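Local coordinates for nitroreductase-like family protein (Bacillus cereus, PDB 2I7H) that belongs to the nitroreductase-like proteins and binds flavin mononucleotide between the two subunits of a dimer, at residues 28-33 with 54-59; 42-47 with 116-121; 63-68 with 149-154. One frame throughout, in Å; residues are numbered along the deposited sequence.

Contact 1 of 3, residues 28-33 with 54-59; sequences VEKDLL and CKLYIG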
loop_
_atom_site.group_PDB
_atom_site.type_symbol
_atom_site.label_atom_id
_atom_site.label_comp_id
_atom_site.label_asym_id
_atom_site.label_seq_id
_atom_site.Cartn_x
_atom_site.Cartn_y
_atom_site.Cartn_z
ATOM N N VAL A 28 -5.418 21.886 -11.896
ATOM C CA VAL A 28 -5.324 20.434 -12.034
ATOM C C VAL A 28 -6.514 19.961 -12.862
ATOM O O VAL A 28 -7.665 20.202 -12.500
ATOM C CB VAL A 28 -5.268 19.713 -10.658
ATOM C CG1 VAL A 28 -5.210 18.194 -10.835
ATOM C CG2 VAL A 28 -4.064 20.183 -9.864
ATOM N N GLU A 29 -6.239 19.278 -13.965
ATOM C CA GLU A 29 -7.317 18.806 -14.824
ATOM C C GLU A 29 -7.951 17.527 -14.262
ATOM O O GLU A 29 -7.258 16.589 -13.867
ATOM C CB GLU A 29 -6.822 18.611 -16.259
ATOM C CG GLU A 29 -7.668 19.326 -17.308
ATOM C CD GLU A 29 -7.536 20.840 -17.246
ATOM O OE1 GLU A 29 -6.416 21.344 -17.486
ATOM O OE2 GLU A 29 -8.548 21.520 -16.961
ATOM N N LYS A 30 -9.280 17.519 -14.235
ATOM C CA LYS A 30 -10.090 16.416 -13.718
ATOM C C LYS A 30 -9.805 15.112 -14.486
ATOM O O LYS A 30 -9.751 14.026 -13.897
ATOM C CB LYS A 30 -11.562 16.809 -13.843
ATOM C CG LYS A 30 -12.560 15.739 -13.501
ATOM C CD LYS A 30 -13.676 15.689 -14.543
ATOM C CE LYS A 30 -14.704 16.817 -14.390
ATOM N NZ LYS A 30 -15.857 16.607 -15.319
ATOM N N ASP A 31 -9.613 15.246 -15.799
ATOM C CA ASP A 31 -9.405 14.121 -16.705
ATOM C C ASP A 31 -8.057 13.466 -16.454
ATOM O O ASP A 31 -7.886 12.274 -16.676
ATOM C CB ASP A 31 -9.490 14.596 -18.157
ATOM C CG ASP A 31 -10.928 14.705 -18.658
ATOM O OD1 ASP A 31 -11.874 14.469 -17.866
ATOM O OD2 ASP A 31 -11.114 15.009 -19.863
ATOM N N LEU A 32 -7.099 14.263 -15.999
ATOM C CA LEU A 32 -5.813 13.753 -15.567
ATOM C C LEU A 32 -5.930 12.923 -14.275
ATOM O O LEU A 32 -5.320 11.857 -14.162
ATOM C CB LEU A 32 -4.844 14.915 -15.366
ATOM C CG LEU A 32 -3.471 14.588 -14.805
ATOM C CD1 LEU A 32 -2.726 13.662 -15.729
ATOM C CD2 LEU A 32 -2.703 15.866 -14.574
ATOM N N LEU A 33 -6.700 13.414 -13.307
ATOM C CA LEU A 33 -6.875 12.701 -12.049
ATOM C C LEU A 33 -7.590 11.388 -12.300
ATOM O O LEU A 33 -7.287 10.385 -11.657
ATOM C CB LEU A 33 -7.657 13.541 -11.036
ATOM C CG LEU A 33 -6.992 14.837 -10.567
ATOM C CD1 LEU A 33 -7.956 15.622 -9.757
ATOM C CD2 LEU A 33 -5.762 14.526 -9.736
ATOM N N CYS A 54 -14.042 6.267 -4.374
ATOM C CA CYS A 54 -13.534 7.640 -4.248
ATOM C C CYS A 54 -14.615 8.704 -4.273
ATOM O O CYS A 54 -15.654 8.526 -4.922
ATOM C CB CYS A 54 -12.535 7.937 -5.369
ATOM S SG CYS A 54 -11.087 6.837 -5.367
ATOM N N LYS A 55 -14.370 9.809 -3.562
ATOM C CA LYS A 55 -15.082 11.066 -3.820
ATOM C C LYS A 55 -14.018 12.083 -4.200
ATOM O O LYS A 55 -13.019 12.234 -3.491
ATOM C CB LYS A 55 -15.887 11.540 -2.608
ATOM C CG LYS A 55 -16.426 10.417 -1.762
ATOM C CD LYS A 55 -17.769 10.690 -1.172
ATOM C CE LYS A 55 -18.811 10.034 -2.051
ATOM N NZ LYS A 55 -20.048 9.714 -1.342
ATOM N N LEU A 56 -14.191 12.736 -5.340
ATOM C CA LEU A 56 -13.262 13.774 -5.759
ATOM C C LEU A 56 -13.938 15.122 -5.600
ATOM O O LEU A 56 -14.983 15.355 -6.184
ATOM C CB LEU A 56 -12.824 13.569 -7.226
ATOM C CG LEU A 56 -12.081 14.721 -7.936
ATOM C CD1 LEU A 56 -10.654 14.939 -7.453
ATOM C CD2 LEU A 56 -12.085 14.529 -9.459
ATOM N N TYR A 57 -13.345 15.987 -4.785
ATOM C CA TYR A 57 -13.835 17.347 -4.592
ATOM C C TYR A 57 -12.901 18.292 -5.311
ATOM O O TYR A 57 -11.685 18.270 -5.081
ATOM C CB TYR A 57 -13.938 17.713 -3.099
ATOM C CG TYR A 57 -14.908 16.827 -2.325
ATOM C CD1 TYR A 57 -14.538 15.539 -1.923
ATOM C CD2 TYR A 57 -16.173 17.280 -1.977
ATOM C CE1 TYR A 57 -15.401 14.725 -1.215
ATOM C CE2 TYR A 57 -17.050 16.480 -1.280
ATOM C CZ TYR A 57 -16.655 15.189 -0.911
ATOM O OH TYR A 57 -17.507 14.368 -0.231
ATOM N N ILE A 58 -13.467 19.100 -6.204
ATOM C CA ILE A 58 -12.706 20.058 -7.006
ATOM C C ILE A 58 -13.498 21.340 -7.201
ATOM O O ILE A 58 -14.728 21.316 -7.265
ATOM C CB ILE A 58 -12.304 19.492 -8.405
ATOM C CG1 ILE A 58 -13.510 18.881 -9.130
ATOM C CG2 ILE A 58 -11.196 18.469 -8.268
ATOM C CD1 ILE A 58 -13.300 18.673 -10.618
ATOM N N GLY A 59 -12.786 22.458 -7.296
ATOM C CA GLY A 59 -13.410 23.757 -7.568
ATOM C C GLY A 59 -14.368 24.128 -6.460
ATOM O O GLY A 59 -14.026 24.016 -5.286
#
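Lys30 and Leu33 meet Leu56 and Ile58 through aliphatic groups alone; no ring, amide or carboxylate has a face or edge in the contact. It packs the first turn of helix 30-40 on strand 53-58, an outermost strand of the chain's antiparallel sheet in the nitroreductase fold. Helix 30-40 starts behind Glu29, its N-cap. The inner part is leucine on leucine: Leu33 CD1 lies 3.6 Å from Leu56 CD1, with the two side chains at about a right angle. With CG anti to the backbone N (chi1 167°), the Leu56 side chain extends to the helix, CD1 reaching Leu33 and CD2 lying 4.2 Å from Lys30 CG. Leu33 also rests on Ile165 and Leu132 of other strands, so this part is buried.

Toward the surface the packing is slacker. The Lys30 chain bends at chi2 and chi3, which carries its amine away from the strand to a long, weak ion pair with Glu188 of the second subunit. A strand of that subunit runs parallel to residues 54-57 and extends the sheet across the interface. Ile58 was modelled in two conformers; in the one described, its CD1 sits 4.1 Å from Lys30 CB.

Contact 2 of 3, residues 42-47 with 116-121; sequences WAPNHK and TCAFMQ. With FMN (flavin mononucleotide), chain J.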
loop_
_atom_site.group_PDB
_atom_site.type_symbol
_atom_site.label_atom_id
_atom_site.label_comp_id
_atom_site.label_asym_id
_atom_site.label_seq_id
_atom_site.Cartn_x
_atom_site.Cartn_y
_atom_site.Cartn_z
ATOM N N TRP A 42 -4.664 -0.889 -10.972
ATOM C CA TRP A 42 -3.898 -2.108 -11.175
ATOM C C TRP A 42 -3.144 -2.482 -9.907
ATOM O O TRP A 42 -2.090 -3.052 -9.945
ATOM C CB TRP A 42 -2.980 -1.969 -12.408
ATOM C CG TRP A 42 -3.782 -1.983 -13.630
ATOM C CD1 TRP A 42 -4.287 -0.910 -14.277
ATOM C CD2 TRP A 42 -4.265 -3.152 -14.331
ATOM N NE1 TRP A 42 -5.042 -1.327 -15.364
ATOM C CE2 TRP A 42 -5.050 -2.695 -15.408
ATOM C CE3 TRP A 42 -4.102 -4.528 -14.146
ATOM C CZ2 TRP A 42 -5.668 -3.572 -16.318
ATOM C CZ3 TRP A 42 -4.701 -5.398 -15.040
ATOM C CH2 TRP A 42 -5.499 -4.918 -16.109
ATOM N N ALA A 43 -3.715 -2.171 -8.765
ATOM C CA ALA A 43 -3.148 -2.557 -7.484
ATOM C C ALA A 43 -3.491 -4.024 -7.243
ATOM O O ALA A 43 -4.528 -4.494 -7.716
ATOM C CB ALA A 43 -3.730 -1.652 -6.385
ATOM N N PRO A 44 -2.635 -4.758 -6.501
ATOM C CA PRO A 44 -3.040 -6.119 -6.124
ATOM C C PRO A 44 -4.296 -6.029 -5.258
ATOM O O PRO A 44 -4.459 -5.082 -4.467
ATOM C CB PRO A 44 -1.884 -6.585 -5.236
ATOM C CG PRO A 44 -1.311 -5.322 -4.685
ATOM C CD PRO A 44 -1.338 -4.412 -5.898
ATOM N N ASN A 45 -5.188 -6.987 -5.413
ATOM C CA ASN A 45 -6.383 -7.016 -4.602
ATOM C C ASN A 45 -6.932 -8.402 -4.575
ATOM O O ASN A 45 -7.222 -8.986 -5.621
ATOM C CB ASN A 45 -7.436 -5.999 -5.065
ATOM C CG ASN A 45 -7.918 -6.235 -6.469
ATOM O OD1 ASN A 45 -9.095 -6.494 -6.670
ATOM N ND2 ASN A 45 -7.024 -6.070 -7.466
ATOM N N HIS A 46 -7.083 -8.927 -3.374
ATOM C CA HIS A 46 -7.388 -10.327 -3.229
ATOM C C HIS A 46 -8.767 -10.616 -3.806
ATOM O O HIS A 46 -9.709 -9.855 -3.599
ATOM C CB HIS A 46 -7.221 -10.814 -1.777
ATOM C CG HIS A 46 -7.047 -12.299 -1.662
ATOM N ND1 HIS A 46 -7.923 -13.108 -0.970
ATOM C CD2 HIS A 46 -6.125 -13.132 -2.194
ATOM C CE1 HIS A 46 -7.533 -14.366 -1.057
ATOM N NE2 HIS A 46 -6.439 -14.408 -1.789
ATOM N N LYS A 47 -8.839 -11.707 -4.567
ATOM C CA LYS A 47 -10.073 -12.192 -5.181
ATOM C C LYS A 47 -10.733 -11.189 -6.134
ATOM O O LYS A 47 -11.895 -11.346 -6.507
ATOM C CB LYS A 47 -11.053 -12.685 -4.110
ATOM C CG LYS A 47 -10.544 -13.866 -3.300
ATOM C CD LYS A 47 -10.454 -15.140 -4.137
ATOM C CE LYS A 47 -10.288 -16.370 -3.255
ATOM N NZ LYS A 47 -10.736 -17.605 -3.958
ATOM N N THR A 116 -6.504 -1.324 -0.777
ATOM C CA THR A 116 -6.850 0.081 -0.894
ATOM C C THR A 116 -5.613 0.979 -0.640
ATOM O O THR A 116 -5.433 1.951 -1.338
ATOM C CB THR A 116 -8.032 0.432 -0.023
ATOM O OG1 THR A 116 -9.150 -0.339 -0.456
ATOM C CG2 THR A 116 -8.354 1.882 -0.149
ATOM N N CYS A 117 -4.736 0.583 0.283
ATOM C CA CYS A 117 -3.453 1.255 0.466
ATOM C C CYS A 117 -2.483 1.127 -0.711
ATOM O O CYS A 117 -1.777 2.087 -1.011
ATOM C CB CYS A 117 -2.781 0.785 1.743
ATOM S SG CYS A 117 -3.754 1.158 3.189
ATOM N N ALA A 118 -2.463 -0.041 -1.367
ATOM C CA ALA A 118 -1.660 -0.281 -2.554
ATOM C C ALA A 118 -2.124 0.632 -3.719
ATOM O O ALA A 118 -1.294 1.196 -4.421
ATOM C CB ALA A 118 -1.674 -1.847 -2.984
ATOM N N PHE A 119 -3.442 0.741 -3.915
ATOM C CA PHE A 119 -4.068 1.666 -4.873
ATOM C C PHE A 119 -3.650 3.115 -4.621
ATOM O O PHE A 119 -3.287 3.826 -5.562
ATOM C CB PHE A 119 -5.596 1.468 -4.817
ATOM C CG PHE A 119 -6.410 2.549 -5.471
ATOM C CD1 PHE A 119 -6.645 2.536 -6.841
ATOM C CD2 PHE A 119 -7.038 3.519 -4.690
ATOM C CE1 PHE A 119 -7.394 3.498 -7.408
ATOM C CE2 PHE A 119 -7.784 4.488 -5.246
ATOM C CZ PHE A 119 -7.972 4.505 -6.615
HETATM N N MSE A 120 -3.637 3.540 -3.356
HETATM C CA MSE A 120 -3.287 4.927 -3.011
HETATM C C MSE A 120 -1.827 5.233 -3.226
HETATM O O MSE A 120 -1.486 6.313 -3.706
HETATM C CB MSE A 120 -3.691 5.290 -1.571
HETATM C CG MSE A 120 -5.191 5.372 -1.387
HETATM SE SE MSE A 120 -5.813 5.723 0.444
HETATM C CE MSE A 120 -5.331 7.569 0.585
ATOM N N GLN A 121 -0.978 4.283 -2.855
ATOM C CA GLN A 121 0.436 4.385 -3.103
ATOM C C GLN A 121 0.753 4.404 -4.608
ATOM O O GLN A 121 1.540 5.232 -5.050
ATOM C CB GLN A 121 1.210 3.274 -2.389
ATOM C CG GLN A 121 2.698 3.230 -2.756
ATOM C CD GLN A 121 3.498 4.438 -2.313
ATOM O OE1 GLN A 121 4.724 4.475 -2.499
ATOM N NE2 GLN A 121 2.834 5.433 -1.748
HETATM N N1 FMN J . -2.734 -14.295 -3.546
HETATM C C2 FMN J . -2.803 -15.629 -3.139
HETATM O O2 FMN J . -2.597 -16.549 -3.934
HETATM N N3 FMN J . -3.101 -15.939 -1.827
HETATM C C4 FMN J . -3.331 -14.922 -0.915
HETATM O O4 FMN J . -3.509 -15.192 0.265
HETATM C C4A FMN J . -3.265 -13.585 -1.320
HETATM N N5 FMN J . -3.505 -12.583 -0.401
HETATM C C5A FMN J . -3.443 -11.263 -0.784
HETATM C C6 FMN J . -3.685 -10.307 0.181
HETATM C C7 FMN J . -3.631 -8.957 -0.067
HETATM C C7M FMN J . -3.151 -8.204 1.129
HETATM C C8 FMN J . -3.350 -8.539 -1.372
HETATM C C8M FMN J . -3.030 -7.099 -1.640
HETATM C C9 FMN J . -3.106 -9.504 -2.364
HETATM C C9A FMN J . -3.135 -10.890 -2.089
HETATM N N10 FMN J . -2.923 -11.901 -3.063
HETATM C C10 FMN J . -2.949 -13.249 -2.646
HETATM C "C1'" FMN J . -3.789 -11.764 -4.286
HETATM C "C2'" FMN J . -3.202 -10.990 -5.460
HETATM O "O2'" FMN J . -2.398 -9.906 -5.012
HETATM C "C3'" FMN J . -4.391 -10.498 -6.289
HETATM O "O3'" FMN J . -5.209 -11.576 -6.704
HETATM C "C4'" FMN J . -3.965 -9.756 -7.527
HETATM O "O4'" FMN J . -4.655 -8.536 -7.612
HETATM C "C5'" FMN J . -4.319 -10.586 -8.746
HETATM O "O5'" FMN J . -4.107 -9.786 -9.875
HETATM P P FMN J . -2.643 -9.155 -10.163
HETATM O O1P FMN J . -1.923 -8.811 -8.871
HETATM O O2P FMN J . -2.889 -7.861 -10.943
HETATM O O3P FMN J . -1.834 -10.196 -10.957
#
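Ala43 makes the tight part of this contact, its bare methyl settling on the backbone of helix 106-129. Its CB is 3.5 Å from Phe119 N and 4.0 Å from Ala118 CB, which allows the CA atoms of Ala43 and Phe119 to approach to 5.0 Å. Pro44 adds a lighter touch, with CG 3.9 Å from Ala118 CB. Phe119 touches Ala43 through CB (4.0 Å); with CG anti to the backbone N (chi1 166°) its ring is carried on to stack with Trp52.

Beyond Pro44 the loop leaves residues 116-121, reaching exposed Lys47, but stays along the earlier part of the same helix, where Asn45 touches Ala115 and His46 ND1 makes a weak hydrogen bond with Glu111. Here it meets the flavin mononucleotide. Asn45 N donates to FMN O4' at 2.7 Å in a fairly straight bond (163°), and O4' in turn gives a longer bond to Asn45 O. The Asn45 amide folds back on its own loop: ND2 bonds to Ala43 O at 3.0 Å, tilted 21° from the carbonyl plane, and OD1 accepts from Glu50 N. This pins the loop where it grips the ribityl chain. The His46 ring lies obliquely by the isoalloxazine, nearest through CD2, 3.0 Å from FMN C4A.

The second subunit completes the pocket: its Ser19, Arg21 and Ser138 bond the flavin, and its Arg177 reaches both FMN and Ala43 O. Helix 106-129 lies between loop and sheet, Ala118 turned to the loop and Phe119 lying to one side of it, while Thr116 and Met120 pack on Val98 of strand 94-101 and Val160 of strand 157-167.

Contact 3 of 3, residues 63-68 with 149-154; sequences KKLVDA and EGIGLT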
loop_
_atom_site.group_PDB
_atom_site.type_symbol
_atom_site.label_atom_id
_atom_site.label_comp_id
_atom_site.label_asym_id
_atom_site.label_seq_id
_atom_site.Cartn_x
_atom_site.Cartn_y
_atom_site.Cartn_z
ATOM N N LYS A 63 -15.814 23.257 -1.065
ATOM C CA LYS A 63 -16.463 23.922 0.057
ATOM C C LYS A 63 -17.430 22.981 0.738
ATOM O O LYS A 63 -17.720 23.138 1.919
ATOM C CB LYS A 63 -17.201 25.187 -0.390
ATOM C CG LYS A 63 -16.307 26.368 -0.670
ATOM C CD LYS A 63 -17.163 27.603 -1.043
ATOM C CE LYS A 63 -16.400 28.592 -1.941
ATOM N NZ LYS A 63 -17.283 29.706 -2.480
ATOM N N LYS A 64 -17.938 22.012 -0.016
ATOM C CA LYS A 64 -18.855 21.022 0.549
ATOM C C LYS A 64 -18.121 20.122 1.530
ATOM O O LYS A 64 -18.652 19.799 2.585
ATOM C CB LYS A 64 -19.509 20.177 -0.542
ATOM C CG LYS A 64 -20.502 20.921 -1.357
ATOM C CD LYS A 64 -21.779 20.127 -1.454
ATOM C CE LYS A 64 -22.763 20.837 -2.355
ATOM N NZ LYS A 64 -22.373 20.536 -3.741
ATOM N N LEU A 65 -16.905 19.730 1.147
ATOM C CA LEU A 65 -16.020 18.944 1.987
ATOM C C LEU A 65 -15.679 19.748 3.218
ATOM O O LEU A 65 -15.738 19.230 4.330
ATOM C CB LEU A 65 -14.716 18.632 1.245
ATOM C CG LEU A 65 -14.014 17.294 1.484
ATOM C CD1 LEU A 65 -12.508 17.458 1.423
ATOM C CD2 LEU A 65 -14.409 16.633 2.744
ATOM N N VAL A 66 -15.294 21.005 3.006
ATOM C CA VAL A 66 -14.978 21.893 4.115
ATOM C C VAL A 66 -16.132 21.975 5.107
ATOM O O VAL A 66 -15.912 21.860 6.313
ATOM C CB VAL A 66 -14.548 23.297 3.652
ATOM C CG1 VAL A 66 -14.541 24.266 4.823
ATOM C CG2 VAL A 66 -13.180 23.236 3.040
ATOM N N ASP A 67 -17.345 22.156 4.595
ATOM C CA ASP A 67 -18.531 22.252 5.437
ATOM C C ASP A 67 -18.703 20.978 6.292
ATOM O O ASP A 67 -18.938 21.060 7.496
ATOM C CB ASP A 67 -19.779 22.568 4.589
ATOM C CG ASP A 67 -19.807 24.023 4.070
ATOM O OD1 ASP A 67 -18.910 24.831 4.417
ATOM O OD2 ASP A 67 -20.741 24.362 3.307
ATOM N N ALA A 68 -18.543 19.812 5.668
ATOM C CA ALA A 68 -18.538 18.531 6.376
ATOM C C ALA A 68 -17.425 18.450 7.435
ATOM O O ALA A 68 -17.673 18.013 8.562
ATOM C CB ALA A 68 -18.484 17.365 5.395
ATOM N N GLU A 149 -20.891 10.749 7.840
ATOM C CA GLU A 149 -22.279 10.997 7.439
ATOM C C GLU A 149 -22.345 12.317 6.665
ATOM O O GLU A 149 -23.001 12.408 5.637
ATOM C CB GLU A 149 -23.203 10.969 8.679
ATOM C CG GLU A 149 -24.310 11.986 8.725
ATOM C CD GLU A 149 -24.116 13.083 9.815
ATOM O OE1 GLU A 149 -23.854 14.275 9.457
ATOM O OE2 GLU A 149 -24.253 12.756 11.029
ATOM N N GLY A 150 -21.612 13.317 7.157
ATOM C CA GLY A 150 -21.473 14.618 6.505
ATOM C C GLY A 150 -21.049 14.605 5.042
ATOM O O GLY A 150 -21.478 15.466 4.286
ATOM N N ILE A 151 -20.206 13.643 4.640
ATOM C CA ILE A 151 -19.840 13.510 3.213
ATOM C C ILE A 151 -20.645 12.424 2.477
ATOM O O ILE A 151 -20.295 12.055 1.352
ATOM C CB ILE A 151 -18.312 13.307 2.964
ATOM C CG1 ILE A 151 -17.793 12.014 3.628
ATOM C CG2 ILE A 151 -17.514 14.539 3.359
ATOM C CD1 ILE A 151 -16.351 11.653 3.261
ATOM N N GLY A 152 -21.706 11.916 3.112
ATOM C CA GLY A 152 -22.613 10.956 2.467
ATOM C C GLY A 152 -22.231 9.478 2.478
ATOM O O GLY A 152 -22.763 8.694 1.683
ATOM N N LEU A 153 -21.312 9.090 3.361
ATOM C CA LEU A 153 -21.001 7.680 3.566
ATOM C C LEU A 153 -21.841 7.087 4.699
ATOM O O LEU A 153 -22.196 7.787 5.663
ATOM C CB LEU A 153 -19.515 7.475 3.883
ATOM C CG LEU A 153 -18.488 7.881 2.842
ATOM C CD1 LEU A 153 -17.148 7.554 3.330
ATOM C CD2 LEU A 153 -18.769 7.126 1.613
ATOM N N THR A 154 -22.139 5.790 4.582
ATOM C CA THR A 154 -22.923 5.066 5.592
ATOM C C THR A 154 -21.994 4.514 6.661
ATOM O O THR A 154 -20.781 4.586 6.513
ATOM C CB THR A 154 -23.753 3.922 4.938
ATOM O OG1 THR A 154 -22.879 2.858 4.503
ATOM C CG2 THR A 154 -24.557 4.454 3.740
#
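This is a small apolar contact at the periphery of the fold, joining one side of helix 62-71 to the C-terminal end of helix 145-150, which closes in a Schellman motif. The evidence for the motif lies in the backbone. Gly152, at positive phi (84°), is the C-prime residue; its N bonds back to Glu149 O at 2.9 Å, and Leu153 N returns to Ile148 O. Ile151, the first residue to leave helical angles, lies beside the neighbouring helix and touches it through CG2.

Two residues one turn apart on helix 62-71 receive it. Ala68 comes in closest at the backbone level, its CA 4.9 Å from that of Gly150, where the absence of a side chain lets the two main chains draw together. Its CB also lies 3.7 Å from Gly150 O, so the methyl rests on both that carbonyl oxygen and the isoleucine. Leu65 runs alongside Ile151, both side chains pointing the same way, toward the sheet: both rest on Tyr57 of strand 53-58, and Ile151 also reaches Val97 of strand 94-101. Phe147, in helix 145-150, touches both Leu65 and Ala68.

A single branch of Ile151 carries the side-chain contact. With chi1 at 61°, CG2 stands anti to the carbonyl carbon, and this methyl meets both Leu65 CD2 at 3.8 Å and Ala68 CB at 3.6 Å.

Strand 53-58 connects the three contacts. Contact 1 and contact 3 have centres 16 Å apart and touch through Tyr57, whose OH is 3.5 Å from Ile151 CB and whose CD2 is 3.8 Å from Leu65 CB. Contact 2 meets contact 1 where Cys54 SG lies 4.1 Å from Phe119 CE2, although their centres are 20 Å apart. Contacts 2 and 3 do not touch; their nearest atoms are about 11 Å apart. Contact 2 alone supplies flavin-binding residues. The Leu65 side chain of contact 3 is about 13 Å from a bound flavin mononucleotide. Contacts 1 and 2 both abut the second subunit, through sheet extension and the shared flavin pocket respectively.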